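Local atomic coordinates of 2-oxoglutarate-dependent dioxygenase DAO (Oryza sativa subsp. indica, PDB entry 6KUN), a protein that probably catalyses the iron- and 2-oxoglutarate-dependent, irreversible oxidation of the auxin indole-3-acetic acid to inactive 2-oxoindole-3-acetic acid. Residues Ala29-Phe34 with Val193-Ala198; Ser176-Val181 with Gly216-Ala221; Thr180-Asp185 with Ser244-Leu249; Val212-Asp217 with His228-Arg233. One frame throughout, in Å; residues are numbered along the deposited sequence.

Interaction 1: Ala29-Phe34 with Val193-Ala198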
loop_
_atom_site.group_PDB
_atom_site.type_symbol
_atom_site.label_atom_id
_atom_site.label_comp_id
_atom_site.label_asym_id
_atom_site.label_seq_id
_atom_site.Cartn_x
_atom_site.Cartn_y
_atom_site.Cartn_z
ATOM N N ALA B 29 -2.751 25.257 15.425
ATOM C CA ALA B 29 -2.437 26.082 16.577
ATOM C C ALA B 29 -2.107 25.235 17.804
ATOM O O ALA B 29 -1.229 25.584 18.597
ATOM C CB ALA B 29 -3.609 27.016 16.880
ATOM N N ARG B 30 -2.809 24.124 17.979
ATOM C CA ARG B 30 -2.651 23.357 19.194
ATOM C C ARG B 30 -1.650 22.241 19.038
ATOM O O ARG B 30 -0.972 21.938 20.013
ATOM C CB ARG B 30 -4.005 22.789 19.646
ATOM C CG ARG B 30 -4.914 23.853 20.222
ATOM C CD ARG B 30 -6.354 23.499 20.056
ATOM N NE ARG B 30 -6.619 22.112 20.421
ATOM C CZ ARG B 30 -7.839 21.587 20.504
ATOM N NH1 ARG B 30 -8.904 22.346 20.263
ATOM N NH2 ARG B 30 -7.998 20.311 20.832
ATOM N N LEU B 31 -1.566 21.607 17.861
ATOM C CA LEU B 31 -0.685 20.464 17.614
ATOM C C LEU B 31 0.440 20.742 16.626
ATOM O O LEU B 31 1.519 20.147 16.747
ATOM C CB LEU B 31 -1.494 19.289 17.052
ATOM C CG LEU B 31 -1.152 17.860 17.478
ATOM C CD1 LEU B 31 -1.737 16.856 16.490
ATOM C CD2 LEU B 31 0.286 17.566 17.651
ATOM N N GLY B 32 0.208 21.580 15.618
ATOM C CA GLY B 32 1.202 21.742 14.564
ATOM C C GLY B 32 1.291 20.609 13.580
ATOM O O GLY B 32 2.257 20.573 12.807
ATOM N N CYS B 33 0.308 19.707 13.561
ATOM C CA CYS B 33 0.370 18.469 12.804
ATOM C C CYS B 33 -1.050 18.036 12.483
ATOM O O CYS B 33 -1.942 18.161 13.324
ATOM C CB CYS B 33 1.051 17.322 13.572
ATOM S SG CYS B 33 1.255 15.717 12.640
ATOM N N PHE B 34 -1.270 17.581 11.264
ATOM C CA PHE B 34 -2.567 17.079 10.850
ATOM C C PHE B 34 -2.402 16.203 9.619
ATOM O O PHE B 34 -1.397 16.287 8.901
ATOM C CB PHE B 34 -3.564 18.217 10.591
ATOM C CG PHE B 34 -3.156 19.209 9.522
ATOM C CD1 PHE B 34 -2.308 20.264 9.812
ATOM C CD2 PHE B 34 -3.688 19.135 8.237
ATOM C CE1 PHE B 34 -1.955 21.198 8.861
ATOM C CE2 PHE B 34 -3.311 20.103 7.255
ATOM C CZ PHE B 34 -2.456 21.114 7.584
ATOM N N VAL B 193 4.926 12.636 17.190
ATOM C CA VAL B 193 4.913 14.080 17.420
ATOM C C VAL B 193 4.630 14.357 18.891
ATOM O O VAL B 193 3.886 13.632 19.558
ATOM C CB VAL B 193 3.861 14.786 16.539
ATOM C CG1 VAL B 193 4.162 14.531 15.051
ATOM C CG2 VAL B 193 2.491 14.290 16.915
ATOM N N LEU B 194 5.235 15.427 19.383
ATOM C CA LEU B 194 5.020 15.898 20.740
ATOM C C LEU B 194 3.726 16.684 20.786
ATOM O O LEU B 194 3.698 17.872 20.452
ATOM C CB LEU B 194 6.189 16.772 21.175
ATOM C CG LEU B 194 6.277 17.025 22.672
ATOM C CD1 LEU B 194 5.005 17.562 23.257
ATOM C CD2 LEU B 194 6.631 15.712 23.347
ATOM N N ASP B 195 2.651 16.004 21.210
ATOM C CA ASP B 195 1.324 16.581 21.268
ATOM C C ASP B 195 1.296 17.597 22.407
ATOM O O ASP B 195 1.517 17.227 23.571
ATOM C CB ASP B 195 0.319 15.434 21.447
ATOM C CG ASP B 195 -1.127 15.899 21.324
ATOM O OD1 ASP B 195 -1.435 16.974 21.875
ATOM O OD2 ASP B 195 -1.929 15.202 20.661
ATOM N N PRO B 196 1.096 18.888 22.119
ATOM C CA PRO B 196 1.046 19.868 23.217
ATOM C C PRO B 196 0.137 19.464 24.357
ATOM O O PRO B 196 0.543 19.574 25.515
ATOM C CB PRO B 196 0.580 21.143 22.492
ATOM C CG PRO B 196 1.244 21.004 21.141
ATOM C CD PRO B 196 0.950 19.554 20.809
ATOM N N ALA B 197 -1.065 18.972 24.075
ATOM C CA ALA B 197 -2.015 18.679 25.152
ATOM C C ALA B 197 -1.620 17.515 26.041
ATOM O O ALA B 197 -2.283 17.251 27.052
ATOM C CB ALA B 197 -3.440 18.956 24.692
ATOM N N ALA B 198 -0.703 16.691 25.601
ATOM C CA ALA B 198 -0.406 15.413 26.234
ATOM C C ALA B 198 0.876 15.361 27.051
ATOM O O ALA B 198 0.919 14.755 28.123
ATOM C CB ALA B 198 -0.317 14.467 25.047
#
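The torsions of Cys33 and Val193 turn their side chains against each other. Cys33 carries SG opposite its own backbone N (chi1 -177°). Val193 has chi1 -59°, which sets CG1 beside its backbone N and wedges CG2 between that N and the carbonyl carbon. The two methyl groups thereby serve different partners. CG1 of Val193 meets SG of Cys33 at 4.0 Å, and CG2 of Val193 meets CD2 of Leu31, also at 4.0 Å. The end of Leu31 comes nearer to 193-198 than its CB, and CD2 does most of the touching. CD2 of Leu31 lies 3.9 Å from CA of Asp195 and 3.8 Å from CD of Pro196. The leucine side chain and the proline ring cross at about a right angle.

The two segments run nearly antiparallel but are not paired as strands. Strand 33-37 belongs to the larger sheet of the jelly roll and strand 191-194 to the smaller one, so the contact joins the two sheets through apolar side chains, well off the centre of the chain. Gly32, with positive phi, makes the turn from helix 18-30 into strand 33-37.

OD1 of Asp195 accepts a bond from N of Ala197 at 3.0 Å, which makes an Asx turn. Pro196 is poorly ordered, so its side of the contact is less certain. At the outer end Arg30 turns its charge to Asp26 in a salt bridge within helix 18-30.

Interaction 2: Ser176-Val181 with Gly216-Ala221. With IAC (1H-indol-3-ylacetic acid), chain H.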
loop_
_atom_site.group_PDB
_atom_site.type_symbol
_atom_site.label_atom_id
_atom_site.label_comp_id
_atom_site.label_asym_id
_atom_site.label_seq_id
_atom_site.Cartn_x
_atom_site.Cartn_y
_atom_site.Cartn_z
ATOM N N SER B 176 12.855 23.537 10.106
ATOM C CA SER B 176 13.148 24.966 10.162
ATOM C C SER B 176 12.149 25.777 9.343
ATOM O O SER B 176 11.901 26.958 9.650
ATOM C CB SER B 176 14.563 25.243 9.630
ATOM O OG SER B 176 14.686 24.790 8.300
ATOM N N GLY B 177 11.559 25.151 8.320
ATOM C CA GLY B 177 10.756 25.832 7.330
ATOM C C GLY B 177 9.327 26.109 7.751
ATOM O O GLY B 177 8.952 26.007 8.919
ATOM N N PHE B 178 8.502 26.405 6.750
ATOM C CA PHE B 178 7.121 26.835 6.973
ATOM C C PHE B 178 6.181 25.665 7.238
ATOM O O PHE B 178 5.533 25.595 8.309
ATOM C CB PHE B 178 6.689 27.676 5.737
ATOM C CG PHE B 178 5.361 28.298 5.830
ATOM C CD1 PHE B 178 5.124 29.359 6.717
ATOM C CD2 PHE B 178 4.315 27.862 5.022
ATOM C CE1 PHE B 178 3.858 29.937 6.810
ATOM C CE2 PHE B 178 3.044 28.392 5.136
ATOM C CZ PHE B 178 2.824 29.460 6.020
ATOM N N LEU B 179 6.039 24.782 6.241
ATOM C CA LEU B 179 5.165 23.617 6.295
ATOM C C LEU B 179 5.859 22.465 5.596
ATOM O O LEU B 179 6.593 22.685 4.628
ATOM C CB LEU B 179 3.844 23.831 5.559
ATOM C CG LEU B 179 2.835 24.790 6.158
ATOM C CD1 LEU B 179 1.672 24.964 5.212
ATOM C CD2 LEU B 179 2.393 24.308 7.513
ATOM N N THR B 180 5.574 21.246 6.038
ATOM C CA THR B 180 6.104 20.047 5.427
ATOM C C THR B 180 4.985 19.062 5.157
ATOM O O THR B 180 4.172 18.805 6.048
ATOM C CB THR B 180 7.146 19.395 6.327
ATOM O OG1 THR B 180 8.159 20.348 6.621
ATOM C CG2 THR B 180 7.784 18.203 5.576
ATOM N N VAL B 181 4.950 18.497 3.931
ATOM C CA VAL B 181 3.992 17.456 3.603
ATOM C C VAL B 181 4.763 16.154 3.469
ATOM O O VAL B 181 5.694 16.072 2.669
ATOM C CB VAL B 181 3.187 17.745 2.325
ATOM C CG1 VAL B 181 2.138 16.647 2.120
ATOM C CG2 VAL B 181 2.519 19.068 2.413
ATOM N N GLY B 216 6.472 24.066 10.735
ATOM C CA GLY B 216 7.842 24.268 11.138
ATOM C C GLY B 216 8.079 25.644 11.751
ATOM O O GLY B 216 7.164 26.423 12.008
ATOM N N ASP B 217 9.353 25.928 11.998
ATOM C CA ASP B 217 9.720 27.116 12.785
ATOM C C ASP B 217 9.298 28.382 12.074
ATOM O O ASP B 217 8.752 29.288 12.690
ATOM C CB ASP B 217 11.214 27.167 13.059
ATOM C CG ASP B 217 11.699 26.074 13.997
ATOM O OD1 ASP B 217 10.898 25.359 14.623
ATOM O OD2 ASP B 217 12.968 25.937 14.076
ATOM N N VAL B 218 9.549 28.467 10.762
ATOM C CA VAL B 218 9.067 29.611 9.979
ATOM C C VAL B 218 7.550 29.751 10.024
ATOM O O VAL B 218 7.021 30.879 10.017
ATOM C CB VAL B 218 9.566 29.545 8.536
ATOM C CG1 VAL B 218 8.787 30.526 7.673
ATOM C CG2 VAL B 218 11.064 29.832 8.465
ATOM N N GLY B 219 6.821 28.639 10.104
ATOM C CA GLY B 219 5.380 28.737 10.304
ATOM C C GLY B 219 5.018 29.468 11.598
ATOM O O GLY B 219 4.069 30.297 11.635
ATOM N N GLN B 220 5.729 29.124 12.692
ATOM C CA GLN B 220 5.494 29.762 13.989
ATOM C C GLN B 220 5.828 31.244 13.927
ATOM O O GLN B 220 5.117 32.066 14.488
ATOM C CB GLN B 220 6.329 29.042 15.055
ATOM C CG GLN B 220 6.763 29.837 16.304
ATOM C CD GLN B 220 5.651 30.043 17.323
ATOM O OE1 GLN B 220 4.546 29.469 17.221
ATOM N NE2 GLN B 220 5.928 30.892 18.293
ATOM N N ALA B 221 6.891 31.611 13.223
ATOM C CA ALA B 221 7.306 33.009 13.179
ATOM C C ALA B 221 6.430 33.820 12.223
ATOM O O ALA B 221 5.948 34.901 12.570
ATOM C CB ALA B 221 8.793 33.127 12.813
HETATM C C IAC H . 18.252 22.659 9.879
HETATM C C1 IAC H . 18.938 22.003 8.913
HETATM C C2 IAC H . 19.902 21.021 9.253
HETATM C C3 IAC H . 20.137 20.725 10.573
HETATM C C4 IAC H . 19.426 21.388 11.557
HETATM C C5 IAC H . 18.516 22.353 11.203
HETATM C C7 IAC H . 18.520 22.475 7.728
HETATM C C8 IAC H . 17.557 23.445 7.941
HETATM C C17 IAC H . 18.906 22.162 6.284
HETATM C C18 IAC H . 18.213 20.925 5.743
HETATM N N IAC H . 17.395 23.556 9.285
HETATM O O2 IAC H . 18.855 20.179 4.953
HETATM O O3 IAC H . 17.018 20.667 6.054
#
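Ser176 O takes the N-H of Val218 at 3.0 Å, with the donor above the carbonyl plane. CG2 of Val218 lies 3.2 Å from O of Ser176. CB of Ser176 points away from 216-221. OG of Ser176 is 3.1 Å from the indole N of the bound indole-3-acetic acid and is hydrogen-bonded to Tyr277. Gly177 O reaches the same Val218 N, but this bond is weak and bent (121°). Gly177 O crowds Gly216, where a side chain would clash. Phe178 O then accepts from Gly216 N at 3.0 Å in an almost straight bond (177°). CB of Phe178 points away, yet with CG opposite the backbone N (chi1 -175°) the ring lies along the helix start, CD1 3.6 Å from CA of Gly219. CG1 of Val218 touches the ring edge, 4.0 Å from CD1 of Phe178. An alanine in place of Val218 would probably open a gap at this ring edge and beside the carbonyl of Ser176. Phe178 and Leu179 both face Leu249 in a classic beta bulge. Gly216 is the N-cap residue of helix 217-222. The arrangement ties the turn after the His-X-Asp motif of 2-oxoglutarate dioxygenases, with predicted iron ligand Asp175, to a helix start.

Interaction 3: Thr180-Asp185 with Ser244-Leu249. With AKG (2-oxoglutaric acid), chain G.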
loop_
_atom_site.group_PDB
_atom_site.type_symbol
_atom_site.label_atom_id
_atom_site.label_comp_id
_atom_site.label_asym_id
_atom_site.label_seq_id
_atom_site.Cartn_x
_atom_site.Cartn_y
_atom_site.Cartn_z
ATOM N N THR B 180 5.574 21.246 6.038
ATOM C CA THR B 180 6.104 20.047 5.427
ATOM C C THR B 180 4.985 19.062 5.157
ATOM O O THR B 180 4.172 18.805 6.048
ATOM C CB THR B 180 7.146 19.395 6.327
ATOM O OG1 THR B 180 8.159 20.348 6.621
ATOM C CG2 THR B 180 7.784 18.203 5.576
ATOM N N VAL B 181 4.950 18.497 3.931
ATOM C CA VAL B 181 3.992 17.456 3.603
ATOM C C VAL B 181 4.763 16.154 3.469
ATOM O O VAL B 181 5.694 16.072 2.669
ATOM C CB VAL B 181 3.187 17.745 2.325
ATOM C CG1 VAL B 181 2.138 16.647 2.120
ATOM C CG2 VAL B 181 2.519 19.068 2.413
ATOM N N LEU B 182 4.347 15.134 4.218
ATOM C CA LEU B 182 5.049 13.858 4.294
ATOM C C LEU B 182 4.140 12.742 3.783
ATOM O O LEU B 182 2.941 12.718 4.082
ATOM C CB LEU B 182 5.454 13.542 5.757
ATOM C CG LEU B 182 6.263 14.539 6.578
ATOM C CD1 LEU B 182 6.311 14.062 8.031
ATOM C CD2 LEU B 182 7.658 14.703 6.031
ATOM N N GLN B 183 4.743 11.789 3.076
ATOM C CA GLN B 183 4.100 10.529 2.724
ATOM C C GLN B 183 4.901 9.390 3.358
ATOM O O GLN B 183 5.991 9.055 2.893
ATOM C CB GLN B 183 4.040 10.356 1.207
ATOM C CG GLN B 183 3.531 8.997 0.756
ATOM C CD GLN B 183 2.251 9.092 -0.049
ATOM O OE1 GLN B 183 2.270 9.034 -1.278
ATOM N NE2 GLN B 183 1.126 9.238 0.644
ATOM N N GLU B 184 4.363 8.809 4.428
ATOM C CA GLU B 184 5.090 7.830 5.229
ATOM C C GLU B 184 4.897 6.440 4.639
ATOM O O GLU B 184 3.971 6.181 3.876
ATOM C CB GLU B 184 4.608 7.872 6.691
ATOM C CG GLU B 184 5.404 7.004 7.679
ATOM C CD GLU B 184 4.954 7.215 9.121
ATOM O OE1 GLU B 184 4.004 7.999 9.336
ATOM O OE2 GLU B 184 5.545 6.605 10.036
ATOM N N ASP B 185 5.810 5.549 4.982
ATOM C CA ASP B 185 5.702 4.160 4.559
ATOM C C ASP B 185 4.456 3.545 5.162
ATOM O O ASP B 185 4.295 3.576 6.379
ATOM C CB ASP B 185 6.937 3.396 5.016
ATOM C CG ASP B 185 7.197 2.190 4.176
ATOM O OD1 ASP B 185 6.211 1.564 3.723
ATOM O OD2 ASP B 185 8.396 1.893 3.961
ATOM N N SER B 244 10.207 7.024 2.905
ATOM C CA SER B 244 9.293 8.137 3.012
ATOM C C SER B 244 9.622 9.170 1.961
ATOM O O SER B 244 10.706 9.175 1.382
ATOM C CB SER B 244 9.323 8.777 4.418
ATOM O OG SER B 244 10.533 9.428 4.691
ATOM N N ILE B 245 8.653 10.039 1.720
ATOM C CA ILE B 245 8.772 11.135 0.774
ATOM C C ILE B 245 8.280 12.386 1.493
ATOM O O ILE B 245 7.236 12.366 2.183
ATOM C CB ILE B 245 7.940 10.849 -0.479
ATOM C CG1 ILE B 245 8.282 9.472 -1.045
ATOM C CG2 ILE B 245 8.169 11.860 -1.522
ATOM C CD1 ILE B 245 7.313 9.009 -2.054
ATOM N N ALA B 246 9.011 13.477 1.308
ATOM C CA ALA B 246 8.632 14.729 1.953
ATOM C C ALA B 246 8.843 15.914 1.034
ATOM O O ALA B 246 9.779 15.937 0.223
ATOM C CB ALA B 246 9.427 14.959 3.268
ATOM N N MET B 247 7.968 16.895 1.158
ATOM C CA MET B 247 8.101 18.168 0.470
ATOM C C MET B 247 8.104 19.269 1.520
ATOM O O MET B 247 7.153 19.385 2.309
ATOM C CB MET B 247 6.938 18.379 -0.505
ATOM C CG MET B 247 7.049 19.693 -1.276
ATOM S SD MET B 247 8.418 19.796 -2.456
ATOM C CE MET B 247 7.691 18.908 -3.827
ATOM N N PHE B 248 9.176 20.034 1.564
ATOM C CA PHE B 248 9.382 21.106 2.549
ATOM C C PHE B 248 9.169 22.449 1.866
ATOM O O PHE B 248 9.911 22.811 0.961
ATOM C CB PHE B 248 10.761 21.052 3.176
ATOM C CG PHE B 248 11.097 19.727 3.796
ATOM C CD1 PHE B 248 11.585 18.687 3.029
ATOM C CD2 PHE B 248 10.948 19.531 5.158
ATOM C CE1 PHE B 248 11.925 17.486 3.605
ATOM C CE2 PHE B 248 11.300 18.310 5.736
ATOM C CZ PHE B 248 11.778 17.287 4.943
ATOM N N LEU B 249 8.117 23.146 2.274
ATOM C CA LEU B 249 7.906 24.534 1.903
ATOM C C LEU B 249 8.698 25.399 2.876
ATOM O O LEU B 249 8.426 25.381 4.089
ATOM C CB LEU B 249 6.439 24.898 1.982
ATOM C CG LEU B 249 5.767 25.789 0.965
ATOM C CD1 LEU B 249 4.479 26.339 1.621
ATOM C CD2 LEU B 249 6.524 26.859 0.377
HETATM C C1 AKG G . 10.991 15.026 8.922
HETATM O O1 AKG G . 9.939 14.903 8.257
HETATM O O2 AKG G . 11.648 16.089 8.929
HETATM C C2 AKG G . 11.465 13.896 9.715
HETATM O O5 AKG G . 11.601 14.007 10.922
HETATM C C3 AKG G . 11.787 12.588 9.031
HETATM C C4 AKG G . 10.726 12.289 7.980
HETATM C C5 AKG G . 11.033 10.969 7.315
HETATM O O3 AKG G . 10.249 10.012 7.498
HETATM O O4 AKG G . 12.059 10.883 6.607
HETATM O O HOH W 1 9.433 23.101 5.623
#
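Thr180 and Phe248 lie side by side and point the same way, on the face of the sheet that carries Leu182 and Ala246. The threonine methyl covers one face of the ring, with CG2 of Thr180 3.5 Å from CE2 of Phe248. OG1 of Thr180 is turned beside its backbone N (chi1 -56°), where it receives a bond from a water that also donates to Leu249 O. Its stronger partner is Asp175, a predicted iron ligand. Phe248 lines the 2-oxoglutarate pocket and turns a ring edge to the ligand, its CE2 3.9 Å from O2. An alanine here would probably leave the Thr180 methyl without its ring and open a gap beside the ligand carboxylate.

Next to them on the same side of the sheet, Leu182 packs against Ala246. CD2 of Leu182 is 3.3 Å from CB of Ala246, tighter than usual, and 3.2 Å from O1 of 2-oxoglutarate. The other face carries Val181, Gln183, Ile245 and Met247.

The backbones form a regular antiparallel ladder. Val181 and Met247 exchange two bonds, and Gln183 N donates to Ile245 O at 2.7 Å, nearly straight (174°).

At the far end of the ligand, OG of Ser244 lies 2.8 Å from O4 and 2.9 Å from O3 of 2-oxoglutarate, and is also hydrogen-bonded to ND2 of Asn156. With Arg242 it forms the Arg-X-Ser motif of the family. The strand pair thus offers apolar groups along one flank and a hydroxyl at the C5 carboxylate. Arg242, which is hydrogen-bonded to the ligand, would probably balance that charge.

Interaction 4: Val212-Asp217 with His228-Arg233. With AKG (2-oxoglutaric acid), chain G.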
loop_
_atom_site.group_PDB
_atom_site.type_symbol
_atom_site.label_atom_id
_atom_site.label_comp_id
_atom_site.label_asym_id
_atom_site.label_seq_id
_atom_site.Cartn_x
_atom_site.Cartn_y
_atom_site.Cartn_z
ATOM N N VAL B 212 0.645 13.521 5.858
ATOM C CA VAL B 212 0.796 14.252 7.117
ATOM C C VAL B 212 1.392 15.609 6.816
ATOM O O VAL B 212 2.356 15.706 6.044
ATOM C CB VAL B 212 1.689 13.456 8.087
ATOM C CG1 VAL B 212 1.887 14.198 9.389
ATOM C CG2 VAL B 212 1.104 12.076 8.309
ATOM N N VAL B 213 0.853 16.656 7.440
ATOM C CA VAL B 213 1.381 18.002 7.346
ATOM C C VAL B 213 1.927 18.421 8.706
ATOM O O VAL B 213 1.258 18.252 9.733
ATOM C CB VAL B 213 0.316 18.993 6.844
ATOM C CG1 VAL B 213 0.948 20.403 6.723
ATOM C CG2 VAL B 213 -0.277 18.502 5.516
ATOM N N ASN B 214 3.156 18.931 8.723
ATOM C CA ASN B 214 3.758 19.469 9.948
ATOM C C ASN B 214 4.112 20.933 9.764
ATOM O O ASN B 214 4.684 21.331 8.728
ATOM C CB ASN B 214 5.078 18.691 10.311
ATOM C CG ASN B 214 4.793 17.284 10.824
ATOM O OD1 ASN B 214 3.684 16.968 11.226
ATOM N ND2 ASN B 214 5.819 16.438 10.794
ATOM N N VAL B 215 3.844 21.727 10.796
ATOM C CA VAL B 215 4.242 23.137 10.829
ATOM C C VAL B 215 5.651 23.232 11.365
ATOM O O VAL B 215 5.977 22.605 12.373
ATOM C CB VAL B 215 3.277 23.964 11.722
ATOM C CG1 VAL B 215 3.727 25.425 11.777
ATOM C CG2 VAL B 215 1.844 23.814 11.220
ATOM N N GLY B 216 6.472 24.066 10.735
ATOM C CA GLY B 216 7.842 24.268 11.138
ATOM C C GLY B 216 8.079 25.644 11.751
ATOM O O GLY B 216 7.164 26.423 12.008
ATOM N N ASP B 217 9.353 25.928 11.998
ATOM C CA ASP B 217 9.720 27.116 12.785
ATOM C C ASP B 217 9.298 28.382 12.074
ATOM O O ASP B 217 8.752 29.288 12.690
ATOM C CB ASP B 217 11.214 27.167 13.059
ATOM C CG ASP B 217 11.699 26.074 13.997
ATOM O OD1 ASP B 217 10.898 25.359 14.623
ATOM O OD2 ASP B 217 12.968 25.937 14.076
ATOM N N HIS B 228 1.748 26.262 15.704
ATOM C CA HIS B 228 2.731 25.593 16.536
ATOM C C HIS B 228 3.750 24.847 15.677
ATOM O O HIS B 228 3.375 23.991 14.870
ATOM C CB HIS B 228 2.038 24.584 17.458
ATOM C CG HIS B 228 2.983 23.815 18.331
ATOM N ND1 HIS B 228 3.795 24.432 19.264
ATOM C CD2 HIS B 228 3.271 22.490 18.399
ATOM C CE1 HIS B 228 4.525 23.515 19.880
ATOM N NE2 HIS B 228 4.213 22.326 19.389
ATOM N N ASN B 229 5.033 25.127 15.899
ATOM C CA ASN B 229 6.099 24.381 15.236
ATOM C C ASN B 229 6.312 23.075 16.005
ATOM O O ASN B 229 6.813 23.068 17.135
ATOM C CB ASN B 229 7.377 25.200 15.137
ATOM C CG ASN B 229 7.776 25.848 16.424
ATOM O OD1 ASN B 229 6.925 26.242 17.248
ATOM N ND2 ASN B 229 9.077 26.001 16.615
ATOM N N VAL B 230 5.913 21.964 15.387
ATOM C CA VAL B 230 5.724 20.720 16.116
ATOM C C VAL B 230 7.053 19.992 16.257
ATOM O O VAL B 230 7.814 19.859 15.301
ATOM C CB VAL B 230 4.659 19.860 15.409
ATOM C CG1 VAL B 230 5.051 19.530 13.921
ATOM C CG2 VAL B 230 4.424 18.592 16.187
ATOM N N LYS B 231 7.350 19.527 17.468
ATOM C CA LYS B 231 8.500 18.674 17.678
ATOM C C LYS B 231 8.122 17.260 17.271
ATOM O O LYS B 231 7.022 16.791 17.602
ATOM C CB LYS B 231 8.987 18.701 19.112
ATOM C CG LYS B 231 9.485 20.062 19.584
ATOM C CD LYS B 231 10.040 19.936 21.010
ATOM C CE LYS B 231 10.646 21.252 21.510
ATOM N NZ LYS B 231 11.135 21.124 22.912
ATOM N N HIS B 232 9.038 16.608 16.536
ATOM C CA HIS B 232 8.778 15.268 16.059
ATOM C C HIS B 232 10.062 14.460 15.994
ATOM O O HIS B 232 11.177 14.992 15.959
ATOM C CB HIS B 232 8.066 15.238 14.689
ATOM C CG HIS B 232 8.822 15.908 13.579
ATOM N ND1 HIS B 232 8.857 17.274 13.420
ATOM C CD2 HIS B 232 9.533 15.398 12.548
ATOM C CE1 HIS B 232 9.576 17.578 12.358
ATOM N NE2 HIS B 232 9.995 16.459 11.808
ATOM N N ARG B 233 9.863 13.146 15.988
ATOM C CA ARG B 233 10.947 12.191 15.886
ATOM C C ARG B 233 10.407 10.956 15.166
ATOM O O ARG B 233 9.221 10.866 14.836
ATOM C CB ARG B 233 11.495 11.843 17.271
ATOM C CG ARG B 233 10.547 10.979 18.067
ATOM C CD ARG B 233 10.917 10.897 19.539
ATOM N NE ARG B 233 9.971 10.036 20.255
ATOM C CZ ARG B 233 10.093 9.688 21.532
ATOM N NH1 ARG B 233 11.122 10.132 22.237
ATOM N NH2 ARG B 233 9.181 8.898 22.101
HETATM C C1 AKG G . 10.991 15.026 8.922
HETATM O O1 AKG G . 9.939 14.903 8.257
HETATM O O2 AKG G . 11.648 16.089 8.929
HETATM C C2 AKG G . 11.465 13.896 9.715
HETATM O O5 AKG G . 11.601 14.007 10.922
HETATM C C3 AKG G . 11.787 12.588 9.031
HETATM C C4 AKG G . 10.726 12.289 7.980
HETATM C C5 AKG G . 11.033 10.969 7.315
HETATM O O3 AKG G . 10.249 10.012 7.498
HETATM O O4 AKG G . 12.059 10.883 6.607
HETATM O O HOH W 2 8.175 20.946 12.876
#
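Val215 O is gripped by two donors. Val230 N binds it at 3.1 Å, and a water binds it at 2.8 Å. CA of Asn229 adds a CH...O contact. The same water donates to Val230 O and so bridges the two backbones. Val230 O also takes a weak, long bond from ND1 of His232, 3.4 Å away, which may help to fix the rotation of the imidazole.

Asn229 has CG wedged between its backbone N and carbonyl carbon (chi1 48°). This carries ND2 of Asn229 to OD1 of Asp217 at 2.8 Å, nearly straight at 171°. The donor comes from above the carboxylate plane, and the amide and carboxylate are turned 76° apart. Thr174 also binds that oxygen, and Tyr280 and Arg284 bind OD2.

The side chains of Asn214 and Val230 cross at about a right angle, with CB of Asn214 3.7 Å from CG1 of Val230. The end of the Asn214 amide sits over the face of the His232 ring. His232 is a predicted iron ligand. Its ring edge is turned to 2-oxoglutarate: CD2 of His232 lies 3.0 Å from the keto oxygen O5, and NE2 makes a weak bond to O2. Asn214 and Val230 thus probably help to position the histidine from the second shell.

Val212-Val215 runs in the larger sheet between strands 33-37 and 179-183. His232 lies on strand 232-235, in the smaller sheet between strands 168-173 and 191-194. Helix 217-222 links the two segments, so the contact closes a short connection between the jelly-roll sheets.

How the interactions relate
Interaction 4 is the hub of the set. Its centre is about 8 Å from that of interaction 1, and Gly32 O and Val215 N, 2.8 Å apart, probably form a hydrogen bond between the two. Interaction 2 is about 7 Å from it, centre to centre, and shares Gly216 and Asp217. Interaction 3 continues the strand of interaction 2 through Thr180 and Val181. Interactions 3 and 4, with centres about 12 Å apart, both touch 2-oxoglutarate, while interaction 2 reaches indole-3-acetic acid through Ser176. Interaction 1 reaches the site indirectly: the side chain of Val193 is about 4 Å from that of His232 but about 9 Å from 2-oxoglutarate.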